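PDB 4A0S: octenoyl-CoA reductase/carboxylase from Streptomyces sp., which probably catalyses the NADPH-dependent reductive carboxylation of 2-octenoyl-CoA, which supplies an extender unit for cinnabaramide polyketide biosynthesis. Local coordinates for residues L268-A273 and A296-E301; V224-A229 and S235-F240. All coordinates share one frame; numbering follows the deposited sequence.

Both contacts belong to the nucleotide-binding domain, where strands 223-226 and 269-271 lie in one parallel sheet with strand 247-252 between them. Contact 2 packs helix 232-243 on one face of that sheet, and contact 1 packs helix 285-303 on the opposite face; their centres are about 14 Å apart. They touch where helix 285-303 reaches strand 223-226: V299 CG2 lies 3.8 Å from L225 CD1. Nearer the cofactor, R272 NH2 comes within 3.8 Å of W227 CE3. Each contact also reaches NADP from the end of its strand, contact 1 through R272 and contact 2 through G228.

Contact 1 of 2, residues L268-A273 and A296-E301; sequences LVINRA and AKLVVE. With NAP (NADP nicotinamide-adenine-dinucleotide phosphate), chain F.
I270, pointing from strand 269-271 toward helix 285-303, meets L298 with both branches of its side chain and V299 with its CD1 end. The strand is the outermost, within this chain, of the parallel sheet of a Rossmann-type nucleotide-binding domain, and the helix packs on its face. With CG2 anti to the backbone N and CG1 anti to the carbonyl carbon (chi1 -67°), CG2 touches L298 CD1 at 3.7 Å, while CD1 reaches V299 CG2 at 3.8 Å. The I270 and V299 side chains run at about a right angle to each other. CD1 also approaches L298 CB at 4.0 Å. V249 and L295 add to this apolar layer. With an alanine in place of I270, L298 CD1 and V299 CG2 would probably lose their partner on the strand, opening a gap between sheet and helix.

No hydrogen bond crosses between the segments; two side-chain polar contacts lie within them. N271 is the N-cap of the short helix that follows: its OD1 accepts from A273 N at 2.9 Å, in the carbonyl plane and with an N-H...O angle of 161°. On the exposed side of helix 285-303, K297 NZ and E301 OE2 form a salt bridge of 3.4 Å, one turn apart.

Toward the cofactor, R272 points away from the helix, and O2X of the NADP 2'-phosphate sits over one face of its guanidinium, 3.4 Å from NH2. The hydrogen bonds to NADP come from other residues, S253 and K257 among them. The interface itself is thus held by apolar contact alone, whereas the strand's end places a positive charge beside the 2'-phosphate, consistent with use of NADP rather than NAD.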
ATOM      1  N   LEU A 268       3.341  28.216  -9.727  1.00 23.56           N
ATOM      2  CA  LEU A 268       4.738  27.979  -9.412  1.00 23.31           C
ATOM      3  C   LEU A 268       5.388  27.377 -10.631  1.00 22.90           C
ATOM      4  O   LEU A 268       5.083  26.252 -11.041  1.00 21.71           O
ATOM      5  CB  LEU A 268       4.904  27.060  -8.208  1.00 22.85           C
ATOM      6  CG  LEU A 268       4.213  27.544  -6.933  1.00 23.10           C
ATOM      7  CD1 LEU A 268       4.463  26.525  -5.848  1.00 22.22           C
ATOM      8  CD2 LEU A 268       4.678  28.946  -6.515  1.00 24.61           C
ATOM      9  N   VAL A 269       6.259  28.169 -11.232  1.00 23.40           N
ATOM     10  CA  VAL A 269       6.847  27.810 -12.489  1.00 23.46           C
ATOM     11  C   VAL A 269       8.337  28.023 -12.426  1.00 24.21           C
ATOM     12  O   VAL A 269       8.818  29.043 -11.921  1.00 24.42           O
ATOM     13  CB  VAL A 269       6.251  28.648 -13.632  1.00 23.56           C
ATOM     14  CG1 VAL A 269       6.763  28.153 -14.964  1.00 23.36           C
ATOM     15  CG2 VAL A 269       4.736  28.586 -13.567  1.00 22.91           C
ATOM     16  N   ILE A 270       9.057  27.023 -12.916  1.00 24.34           N
ATOM     17  CA  ILE A 270      10.502  27.095 -13.052  1.00 25.32           C
ATOM     18  C   ILE A 270      10.819  27.030 -14.537  1.00 26.12           C
ATOM     19  O   ILE A 270      10.475  26.057 -15.202  1.00 25.21           O
ATOM     20  CB  ILE A 270      11.220  25.935 -12.301  1.00 25.05           C
ATOM     21  CG1 ILE A 270      11.050  26.066 -10.785  1.00 24.47           C
ATOM     22  CG2 ILE A 270      12.694  25.885 -12.649  1.00 24.87           C
ATOM     23  CD1 ILE A 270      11.547  24.841  -9.991  1.00 23.38           C
ATOM     24  N   ASN A 271      11.453  28.071 -15.069  1.00 27.82           N
ATOM     25  CA  ASN A 271      11.956  27.977 -16.425  1.00 29.65           C
ATOM     26  C   ASN A 271      13.291  27.240 -16.368  1.00 30.95           C
ATOM     27  O   ASN A 271      14.176  27.619 -15.611  1.00 31.24           O
ATOM     28  CB  ASN A 271      12.104  29.358 -17.066  1.00 30.03           C
ATOM     29  CG  ASN A 271      12.389  29.271 -18.549  1.00 31.51           C
ATOM     30  OD1 ASN A 271      13.361  28.631 -18.973  1.00 31.68           O
ATOM     31  ND2 ASN A 271      11.529  29.900 -19.361  1.00 31.66           N
ATOM     32  N   ARG A 272      13.444  26.183 -17.158  1.00 32.56           N
ATOM     33  CA  ARG A 272      14.669  25.395 -17.066  1.00 33.16           C
ATOM     34  C   ARG A 272      15.945  26.094 -17.559  1.00 34.14           C
ATOM     35  O   ARG A 272      17.038  25.608 -17.317  1.00 33.30           O
ATOM     36  CB  ARG A 272      14.496  24.006 -17.679  1.00 32.40           C
ATOM     37  CG  ARG A 272      14.313  23.995 -19.184  1.00 35.05           C
ATOM     38  CD  ARG A 272      14.824  22.685 -19.755  1.00 33.83           C
ATOM     39  NE  ARG A 272      13.913  21.587 -19.481  1.00 31.90           N
ATOM     40  CZ  ARG A 272      14.128  20.322 -19.839  1.00 31.45           C
ATOM     41  NH1 ARG A 272      15.236  19.987 -20.493  1.00 31.14           N
ATOM     42  NH2 ARG A 272      13.224  19.391 -19.555  1.00 28.33           N
ATOM     43  N   ALA A 273      15.805  27.235 -18.232  1.00 37.41           N
ATOM     44  CA  ALA A 273      16.953  28.103 -18.536  1.00 39.13           C
ATOM     45  C   ALA A 273      17.422  28.861 -17.286  1.00 40.79           C
ATOM     46  O   ALA A 273      18.615  29.127 -17.113  1.00 40.96           O
ATOM     47  CB  ALA A 273      16.598  29.073 -19.631  1.00 41.47           C
ATOM     48  N   ALA A 296      16.237  21.857  -6.462  1.00 25.78           N
ATOM     49  CA  ALA A 296      15.671  21.624  -5.134  1.00 26.20           C
ATOM     50  C   ALA A 296      15.518  22.928  -4.362  1.00 27.00           C
ATOM     51  O   ALA A 296      14.438  23.212  -3.842  1.00 27.41           O
ATOM     52  CB  ALA A 296      16.524  20.638  -4.349  1.00 26.26           C
ATOM     53  N   LYS A 297      16.586  23.721  -4.302  1.00 27.55           N
ATOM     54  CA  LYS A 297      16.513  25.026  -3.658  1.00 28.15           C
ATOM     55  C   LYS A 297      15.362  25.841  -4.237  1.00 27.60           C
ATOM     56  O   LYS A 297      14.573  26.403  -3.487  1.00 27.66           O
ATOM     57  CB  LYS A 297      17.842  25.792  -3.753  1.00 28.65           C
ATOM     58  CG  LYS A 297      17.663  27.295  -4.004  1.00 30.29           C
ATOM     59  CD  LYS A 297      18.838  28.148  -3.535  1.00 33.24           C
ATOM     60  CE  LYS A 297      18.566  28.766  -2.167  1.00 35.23           C
ATOM     61  NZ  LYS A 297      17.235  29.463  -2.063  1.00 35.12           N
ATOM     62  N   LEU A 298      15.260  25.890  -5.564  1.00 27.15           N
ATOM     63  CA  LEU A 298      14.173  26.622  -6.206  1.00 26.90           C
ATOM     64  C   LEU A 298      12.800  26.101  -5.814  1.00 26.39           C
ATOM     65  O   LEU A 298      11.893  26.895  -5.536  1.00 26.41           O
ATOM     66  CB  LEU A 298      14.277  26.576  -7.723  1.00 26.79           C
ATOM     67  CG  LEU A 298      15.012  27.666  -8.485  1.00 28.24           C
ATOM     68  CD1 LEU A 298      14.784  27.415  -9.967  1.00 27.20           C
ATOM     69  CD2 LEU A 298      14.535  29.071  -8.073  1.00 27.76           C
ATOM     70  N   VAL A 299      12.625  24.779  -5.816  1.00 25.54           N
ATOM     71  CA  VAL A 299      11.323  24.239  -5.432  1.00 25.01           C
ATOM     72  C   VAL A 299      11.031  24.627  -3.974  1.00 25.33           C
ATOM     73  O   VAL A 299       9.923  25.050  -3.665  1.00 25.07           O
ATOM     74  CB  VAL A 299      11.197  22.717  -5.671  1.00 24.19           C
ATOM     75  CG1 VAL A 299       9.786  22.253  -5.371  1.00 23.94           C
ATOM     76  CG2 VAL A 299      11.547  22.360  -7.117  1.00 24.06           C
ATOM     77  N   VAL A 300      12.028  24.498  -3.097  1.00 25.73           N
ATOM     78  CA  VAL A 300      11.891  24.932  -1.695  1.00 26.45           C
ATOM     79  C   VAL A 300      11.413  26.394  -1.606  1.00 27.11           C
ATOM     80  O   VAL A 300      10.493  26.695  -0.845  1.00 27.09           O
ATOM     81  CB  VAL A 300      13.206  24.728  -0.872  1.00 26.83           C
ATOM     82  CG1 VAL A 300      13.068  25.291   0.553  1.00 27.52           C
ATOM     83  CG2 VAL A 300      13.607  23.245  -0.795  1.00 26.08           C
ATOM     84  N   GLU A 301      12.024  27.274  -2.411  1.00 28.04           N
ATOM     85  CA  GLU A 301      11.685  28.703  -2.464  1.00 28.65           C
ATOM     86  C   GLU A 301      10.247  28.917  -2.880  1.00 27.73           C
ATOM     87  O   GLU A 301       9.538  29.722  -2.280  1.00 27.92           O
ATOM     88  CB  GLU A 301      12.541  29.464  -3.488  1.00 29.38           C
ATOM     89  CG  GLU A 301      14.042  29.411  -3.329  1.00 32.94           C
ATOM     90  CD  GLU A 301      14.759  30.391  -4.258  1.00 36.33           C
ATOM     91  OE1 GLU A 301      14.432  31.599  -4.222  1.00 38.24           O
ATOM     92  OE2 GLU A 301      15.652  29.957  -5.022  1.00 37.90           O
TER
HETATM   93  PA  NAP F1447       4.215  16.740 -25.393  1.00  5.60           P
HETATM   94  O1A NAP F1447       2.712  17.209 -25.406  1.00  7.99           O
HETATM   95  O2A NAP F1447       5.038  17.084 -26.598  1.00  7.57           O
HETATM   96  O5B NAP F1447       4.848  17.399 -24.156  1.00  8.14           O
HETATM   97  C5B NAP F1447       6.172  17.020 -23.837  1.00  9.24           C
HETATM   98  C4B NAP F1447       6.778  18.177 -23.058  1.00  8.98           C
HETATM   99  O4B NAP F1447       8.101  17.750 -22.704  1.00  7.77           O
HETATM  100  C3B NAP F1447       6.920  19.466 -23.895  1.00  7.70           C
HETATM  101  O3B NAP F1447       6.036  20.402 -23.313  1.00  8.15           O
HETATM  102  C2B NAP F1447       8.327  19.960 -23.595  1.00  8.37           C
HETATM  103  O2B NAP F1447       8.368  20.792 -22.437  1.00  8.43           O
HETATM  104  C1B NAP F1447       9.086  18.721 -23.280  1.00  8.36           C
HETATM  105  N9A NAP F1447       9.579  18.147 -24.558  1.00 13.12           N
HETATM  106  C8A NAP F1447       9.020  18.180 -25.779  1.00 16.20           C
HETATM  107  N7A NAP F1447       9.775  17.504 -26.654  1.00 13.35           N
HETATM  108  C5A NAP F1447      10.811  17.048 -25.965  1.00 14.95           C
HETATM  109  C6A NAP F1447      11.915  16.319 -26.330  1.00 14.65           C
HETATM  110  N6A NAP F1447      12.051  15.910 -27.591  1.00 16.70           N
HETATM  111  N1A NAP F1447      12.800  16.012 -25.394  1.00 12.42           N
HETATM  112  C2A NAP F1447      12.637  16.390 -24.129  1.00 11.40           C
HETATM  113  N3A NAP F1447      11.609  17.111 -23.740  1.00 13.73           N
HETATM  114  C4A NAP F1447      10.686  17.443 -24.648  1.00 13.93           C
HETATM  115  O3  NAP F1447       4.305  15.159 -25.155  1.00  5.52           O
HETATM  116  PN  NAP F1447       3.514  14.391 -23.986  1.00  3.29           P
HETATM  117  O1N NAP F1447       2.202  13.939 -24.717  1.00  3.54           O
HETATM  118  O2N NAP F1447       3.390  15.175 -22.704  1.00  4.92           O
HETATM  119  O5D NAP F1447       4.490  13.134 -23.868  1.00  2.78           O
HETATM  120  C5D NAP F1447       5.750  13.400 -23.259  1.00  2.00           C
HETATM  121  C4D NAP F1447       6.461  12.078 -23.229  1.00  3.10           C
HETATM  122  O4D NAP F1447       5.598  11.165 -22.465  1.00  8.66           O
HETATM  123  C3D NAP F1447       6.608  11.438 -24.610  1.00  8.53           C
HETATM  124  O3D NAP F1447       7.922  10.843 -24.558  1.00 10.58           O
HETATM  125  C2D NAP F1447       5.524  10.382 -24.651  1.00  6.73           C
HETATM  126  O2D NAP F1447       5.881   9.282 -25.520  1.00 10.19           O
HETATM  127  C1D NAP F1447       5.615   9.915 -23.212  1.00  7.52           C
HETATM  128  N1N NAP F1447       4.299   9.442 -22.853  1.00  7.99           N
HETATM  129  C2N NAP F1447       4.226   8.206 -22.247  1.00  6.94           C
HETATM  130  C3N NAP F1447       2.973   7.781 -21.906  1.00  7.02           C
HETATM  131  C7N NAP F1447       2.897   6.448 -21.269  1.00  4.75           C
HETATM  132  O7N NAP F1447       3.909   5.812 -20.961  1.00  7.85           O
HETATM  133  N7N NAP F1447       1.667   6.033 -21.128  1.00  2.01           N
HETATM  134  C4N NAP F1447       1.826   8.543 -22.148  1.00  8.98           C
HETATM  135  C5N NAP F1447       1.886   9.791 -22.742  1.00  8.81           C
HETATM  136  C6N NAP F1447       3.146  10.248 -23.093  1.00  9.99           C
HETATM  137  P2B NAP F1447       9.699  21.683 -22.282  1.00 12.20           P
HETATM  138  O1X NAP F1447       9.086  22.723 -21.188  1.00 12.30           O
HETATM  139  O2X NAP F1447      10.894  20.821 -21.631  1.00 15.96           O
HETATM  140  O3X NAP F1447       9.892  22.199 -23.687  1.00 11.34           O

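Contact 2 of 2, residues V224-A229 and S235-F240; sequences VLIWGA and SYAIQF. With NAP (NADP nicotinamide-adenine-dinucleotide phosphate), chain F.
I226 lies against A237 and I238: its CG2 rests 4.0 Å from A237 CB, and its CD1 lies 3.7 Å from I238 CG1. The two isoleucine side chains are roughly perpendicular, and I226 CD1 also comes close to the backbone N of I238. Further along, I238 CD1 lies against A229, 3.4 Å from A229 O and 4.1 Å from A229 CB. A229 O is 3.1 Å from S235 N, but the angle is too poor for a hydrogen bond, so no hydrogen bond joins the two segments.

This is the first strand and helix of a Rossmann beta-alpha-beta unit, completed by strand 247-252, with the glycine-rich turn between them. G228 has a positive phi (42°), a conformation glycine adopts most easily, and brings its CA to 3.3 Å from NADP O2B; a CB there would run into O4B of the NADP ribose. Just beyond, the backbone N atoms of G232 and L233 hydrogen-bond NADP at the start of the helix.

On the helix, S235 OG is tied to G231 O, and S235 O accepts from Q239 NE2 at 3.3 Å with the donor tilted 35° from the carbonyl plane. F311 of strand 309-312 touches both I226 and A237, while F240 O accepts from Q220 NE2 of a neighbouring subunit.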
ATOM      1  N   VAL A 224       4.537  18.655  -6.259  1.00 18.28           N
ATOM      2  CA  VAL A 224       4.828  17.787  -7.375  1.00 18.05           C
ATOM      3  C   VAL A 224       5.535  18.601  -8.424  1.00 18.26           C
ATOM      4  O   VAL A 224       4.971  19.549  -8.979  1.00 18.34           O
ATOM      5  CB  VAL A 224       3.555  17.172  -7.987  1.00 17.69           C
ATOM      6  CG1 VAL A 224       3.916  16.243  -9.121  1.00 17.49           C
ATOM      7  CG2 VAL A 224       2.744  16.415  -6.919  1.00 17.52           C
ATOM      8  N   LEU A 225       6.773  18.224  -8.694  1.00 18.39           N
ATOM      9  CA  LEU A 225       7.539  18.886  -9.714  1.00 18.63           C
ATOM     10  C   LEU A 225       7.175  18.246 -11.025  1.00 18.37           C
ATOM     11  O   LEU A 225       7.273  17.031 -11.184  1.00 18.14           O
ATOM     12  CB  LEU A 225       9.021  18.717  -9.456  1.00 18.93           C
ATOM     13  CG  LEU A 225       9.942  19.460 -10.418  1.00 19.26           C
ATOM     14  CD1 LEU A 225       9.851  20.957 -10.173  1.00 19.59           C
ATOM     15  CD2 LEU A 225      11.353  18.972 -10.228  1.00 19.53           C
ATOM     16  N   ILE A 226       6.731  19.056 -11.968  1.00 18.43           N
ATOM     17  CA  ILE A 226       6.244  18.517 -13.209  1.00 18.20           C
ATOM     18  C   ILE A 226       7.163  18.990 -14.316  1.00 18.48           C
ATOM     19  O   ILE A 226       7.184  20.168 -14.650  1.00 18.75           O
ATOM     20  CB  ILE A 226       4.802  18.968 -13.484  1.00 18.03           C
ATOM     21  CG1 ILE A 226       3.900  18.549 -12.314  1.00 17.82           C
ATOM     22  CG2 ILE A 226       4.304  18.382 -14.823  1.00 17.82           C
ATOM     23  CD1 ILE A 226       2.613  19.272 -12.238  1.00 18.81           C
ATOM     24  N   TRP A 227       7.923  18.058 -14.872  1.00 18.45           N
ATOM     25  CA  TRP A 227       8.715  18.330 -16.059  1.00 18.83           C
ATOM     26  C   TRP A 227       7.848  18.478 -17.297  1.00 18.64           C
ATOM     27  O   TRP A 227       6.720  17.974 -17.339  1.00 18.23           O
ATOM     28  CB  TRP A 227       9.698  17.202 -16.284  1.00 18.97           C
ATOM     29  CG  TRP A 227      10.756  17.156 -15.272  1.00 19.53           C
ATOM     30  CD1 TRP A 227      10.872  16.259 -14.245  1.00 19.60           C
ATOM     31  CD2 TRP A 227      11.860  18.047 -15.156  1.00 20.51           C
ATOM     32  NE1 TRP A 227      11.979  16.533 -13.504  1.00 19.58           N
ATOM     33  CE2 TRP A 227      12.617  17.622 -14.042  1.00 20.93           C
ATOM     34  CE3 TRP A 227      12.299  19.157 -15.893  1.00 21.89           C
ATOM     35  CZ2 TRP A 227      13.791  18.271 -13.639  1.00 21.76           C
ATOM     36  CZ3 TRP A 227      13.462  19.803 -15.496  1.00 22.84           C
ATOM     37  CH2 TRP A 227      14.198  19.356 -14.379  1.00 22.25           C
ATOM     38  N   GLY A 228       8.394  19.146 -18.316  1.00 18.94           N
ATOM     39  CA  GLY A 228       7.687  19.319 -19.583  1.00 18.86           C
ATOM     40  C   GLY A 228       6.232  19.631 -19.326  1.00 18.73           C
ATOM     41  O   GLY A 228       5.336  19.029 -19.933  1.00 18.58           O
ATOM     42  N   ALA A 229       6.003  20.586 -18.422  1.00 18.71           N
ATOM     43  CA  ALA A 229       4.698  20.739 -17.784  1.00 18.49           C
ATOM     44  C   ALA A 229       3.596  21.270 -18.697  1.00 18.48           C
ATOM     45  O   ALA A 229       2.426  21.061 -18.428  1.00 18.25           O
ATOM     46  CB  ALA A 229       4.812  21.601 -16.542  1.00 18.68           C
ATOM     47  N   SER A 235       0.060  19.065 -18.775  1.00 17.81           N
ATOM     48  CA  SER A 235      -1.168  19.832 -18.716  1.00 17.72           C
ATOM     49  C   SER A 235      -2.229  19.135 -17.903  1.00 17.47           C
ATOM     50  O   SER A 235      -3.105  19.787 -17.337  1.00 18.14           O
ATOM     51  CB  SER A 235      -1.693  20.114 -20.113  1.00 17.83           C
ATOM     52  OG  SER A 235      -0.829  21.031 -20.764  1.00 18.51           O
ATOM     53  N   TYR A 236      -2.168  17.817 -17.847  1.00 17.03           N
ATOM     54  CA  TYR A 236      -3.086  17.084 -16.967  1.00 16.81           C
ATOM     55  C   TYR A 236      -2.516  16.852 -15.598  1.00 16.78           C
ATOM     56  O   TYR A 236      -3.245  16.945 -14.609  1.00 16.77           O
ATOM     57  CB  TYR A 236      -3.522  15.774 -17.595  1.00 16.54           C
ATOM     58  CG  TYR A 236      -4.373  16.028 -18.801  1.00 16.59           C
ATOM     59  CD1 TYR A 236      -5.641  16.600 -18.672  1.00 16.72           C
ATOM     60  CD2 TYR A 236      -3.911  15.719 -20.079  1.00 16.60           C
ATOM     61  CE1 TYR A 236      -6.438  16.855 -19.801  1.00 16.77           C
ATOM     62  CE2 TYR A 236      -4.689  15.968 -21.207  1.00 16.68           C
ATOM     63  CZ  TYR A 236      -5.943  16.539 -21.058  1.00 16.76           C
ATOM     64  OH  TYR A 236      -6.718  16.777 -22.160  1.00 16.88           O
ATOM     65  N   ALA A 237      -1.222  16.556 -15.548  1.00 16.80           N
ATOM     66  CA  ALA A 237      -0.524  16.383 -14.282  1.00 16.83           C
ATOM     67  C   ALA A 237      -0.801  17.596 -13.409  1.00 17.06           C
ATOM     68  O   ALA A 237      -1.176  17.462 -12.246  1.00 17.04           O
ATOM     69  CB  ALA A 237       0.964  16.210 -14.515  1.00 16.94           C
ATOM     70  N   ILE A 238      -0.655  18.784 -13.987  1.00 17.32           N
ATOM     71  CA  ILE A 238      -0.948  20.021 -13.252  1.00 17.60           C
ATOM     72  C   ILE A 238      -2.341  19.990 -12.634  1.00 17.53           C
ATOM     73  O   ILE A 238      -2.529  20.355 -11.477  1.00 17.65           O
ATOM     74  CB  ILE A 238      -0.828  21.265 -14.168  1.00 17.90           C
ATOM     75  CG1 ILE A 238       0.639  21.564 -14.439  1.00 18.10           C
ATOM     76  CG2 ILE A 238      -1.551  22.478 -13.546  1.00 18.19           C
ATOM     77  CD1 ILE A 238       0.864  22.379 -15.704  1.00 18.34           C
ATOM     78  N   GLN A 239      -3.315  19.550 -13.415  1.00 17.36           N
ATOM     79  CA  GLN A 239      -4.689  19.571 -12.963  1.00 17.35           C
ATOM     80  C   GLN A 239      -4.946  18.554 -11.874  1.00 17.15           C
ATOM     81  O   GLN A 239      -5.639  18.852 -10.899  1.00 17.27           O
ATOM     82  CB  GLN A 239      -5.609  19.339 -14.131  1.00 17.26           C
ATOM     83  CG  GLN A 239      -5.537  20.450 -15.137  1.00 17.52           C
ATOM     84  CD  GLN A 239      -6.666  20.335 -16.088  1.00 17.50           C
ATOM     85  OE1 GLN A 239      -7.820  20.523 -15.708  1.00 17.59           O
ATOM     86  NE2 GLN A 239      -6.366  19.933 -17.308  1.00 17.41           N
ATOM     87  N   PHE A 240      -4.383  17.365 -12.028  1.00 16.89           N
ATOM     88  CA  PHE A 240      -4.521  16.350 -10.998  1.00 16.73           C
ATOM     89  C   PHE A 240      -3.832  16.794  -9.711  1.00 16.91           C
ATOM     90  O   PHE A 240      -4.359  16.571  -8.623  1.00 16.93           O
ATOM     91  CB  PHE A 240      -3.959  15.025 -11.460  1.00 16.47           C
ATOM     92  CG  PHE A 240      -4.729  14.421 -12.576  1.00 16.31           C
ATOM     93  CD1 PHE A 240      -6.122  14.388 -12.541  1.00 16.30           C
ATOM     94  CD2 PHE A 240      -4.073  13.900 -13.677  1.00 16.20           C
ATOM     95  CE1 PHE A 240      -6.849  13.823 -13.607  1.00 16.18           C
ATOM     96  CE2 PHE A 240      -4.790  13.348 -14.730  1.00 16.07           C
ATOM     97  CZ  PHE A 240      -6.172  13.301 -14.683  1.00 16.06           C
TER
HETATM   98  PA  NAP F1447       4.215  16.740 -25.393  1.00  5.60           P
HETATM   99  O1A NAP F1447       2.712  17.209 -25.406  1.00  7.99           O
HETATM  100  O2A NAP F1447       5.038  17.084 -26.598  1.00  7.57           O
HETATM  101  O5B NAP F1447       4.848  17.399 -24.156  1.00  8.14           O
HETATM  102  C5B NAP F1447       6.172  17.020 -23.837  1.00  9.24           C
HETATM  103  C4B NAP F1447       6.778  18.177 -23.058  1.00  8.98           C
HETATM  104  O4B NAP F1447       8.101  17.750 -22.704  1.00  7.77           O
HETATM  105  C3B NAP F1447       6.920  19.466 -23.895  1.00  7.70           C
HETATM  106  O3B NAP F1447       6.036  20.402 -23.313  1.00  8.15           O
HETATM  107  C2B NAP F1447       8.327  19.960 -23.595  1.00  8.37           C
HETATM  108  O2B NAP F1447       8.368  20.792 -22.437  1.00  8.43           O
HETATM  109  C1B NAP F1447       9.086  18.721 -23.280  1.00  8.36           C
HETATM  110  N9A NAP F1447       9.579  18.147 -24.558  1.00 13.12           N
HETATM  111  C8A NAP F1447       9.020  18.180 -25.779  1.00 16.20           C
HETATM  112  N7A NAP F1447       9.775  17.504 -26.654  1.00 13.35           N
HETATM  113  C5A NAP F1447      10.811  17.048 -25.965  1.00 14.95           C
HETATM  114  C6A NAP F1447      11.915  16.319 -26.330  1.00 14.65           C
HETATM  115  N6A NAP F1447      12.051  15.910 -27.591  1.00 16.70           N
HETATM  116  N1A NAP F1447      12.800  16.012 -25.394  1.00 12.42           N
HETATM  117  C2A NAP F1447      12.637  16.390 -24.129  1.00 11.40           C
HETATM  118  N3A NAP F1447      11.609  17.111 -23.740  1.00 13.73           N
HETATM  119  C4A NAP F1447      10.686  17.443 -24.648  1.00 13.93           C
HETATM  120  O3  NAP F1447       4.305  15.159 -25.155  1.00  5.52           O
HETATM  121  PN  NAP F1447       3.514  14.391 -23.986  1.00  3.29           P
HETATM  122  O1N NAP F1447       2.202  13.939 -24.717  1.00  3.54           O
HETATM  123  O2N NAP F1447       3.390  15.175 -22.704  1.00  4.92           O
HETATM  124  O5D NAP F1447       4.490  13.134 -23.868  1.00  2.78           O
HETATM  125  C5D NAP F1447       5.750  13.400 -23.259  1.00  2.00           C
HETATM  126  C4D NAP F1447       6.461  12.078 -23.229  1.00  3.10           C
HETATM  127  O4D NAP F1447       5.598  11.165 -22.465  1.00  8.66           O
HETATM  128  C3D NAP F1447       6.608  11.438 -24.610  1.00  8.53           C
HETATM  129  O3D NAP F1447       7.922  10.843 -24.558  1.00 10.58           O
HETATM  130  C2D NAP F1447       5.524  10.382 -24.651  1.00  6.73           C
HETATM  131  O2D NAP F1447       5.881   9.282 -25.520  1.00 10.19           O
HETATM  132  C1D NAP F1447       5.615   9.915 -23.212  1.00  7.52           C
HETATM  133  N1N NAP F1447       4.299   9.442 -22.853  1.00  7.99           N
HETATM  134  C2N NAP F1447       4.226   8.206 -22.247  1.00  6.94           C
HETATM  135  C3N NAP F1447       2.973   7.781 -21.906  1.00  7.02           C
HETATM  136  C7N NAP F1447       2.897   6.448 -21.269  1.00  4.75           C
HETATM  137  O7N NAP F1447       3.909   5.812 -20.961  1.00  7.85           O
HETATM  138  N7N NAP F1447       1.667   6.033 -21.128  1.00  2.01           N
HETATM  139  C4N NAP F1447       1.826   8.543 -22.148  1.00  8.98           C
HETATM  140  C5N NAP F1447       1.886   9.791 -22.742  1.00  8.81           C
HETATM  141  C6N NAP F1447       3.146  10.248 -23.093  1.00  9.99           C
HETATM  142  P2B NAP F1447       9.699  21.683 -22.282  1.00 12.20           P
HETATM  143  O1X NAP F1447       9.086  22.723 -21.188  1.00 12.30           O
HETATM  144  O2X NAP F1447      10.894  20.821 -21.631  1.00 15.96           O
HETATM  145  O3X NAP F1447       9.892  22.199 -23.687  1.00 11.34           O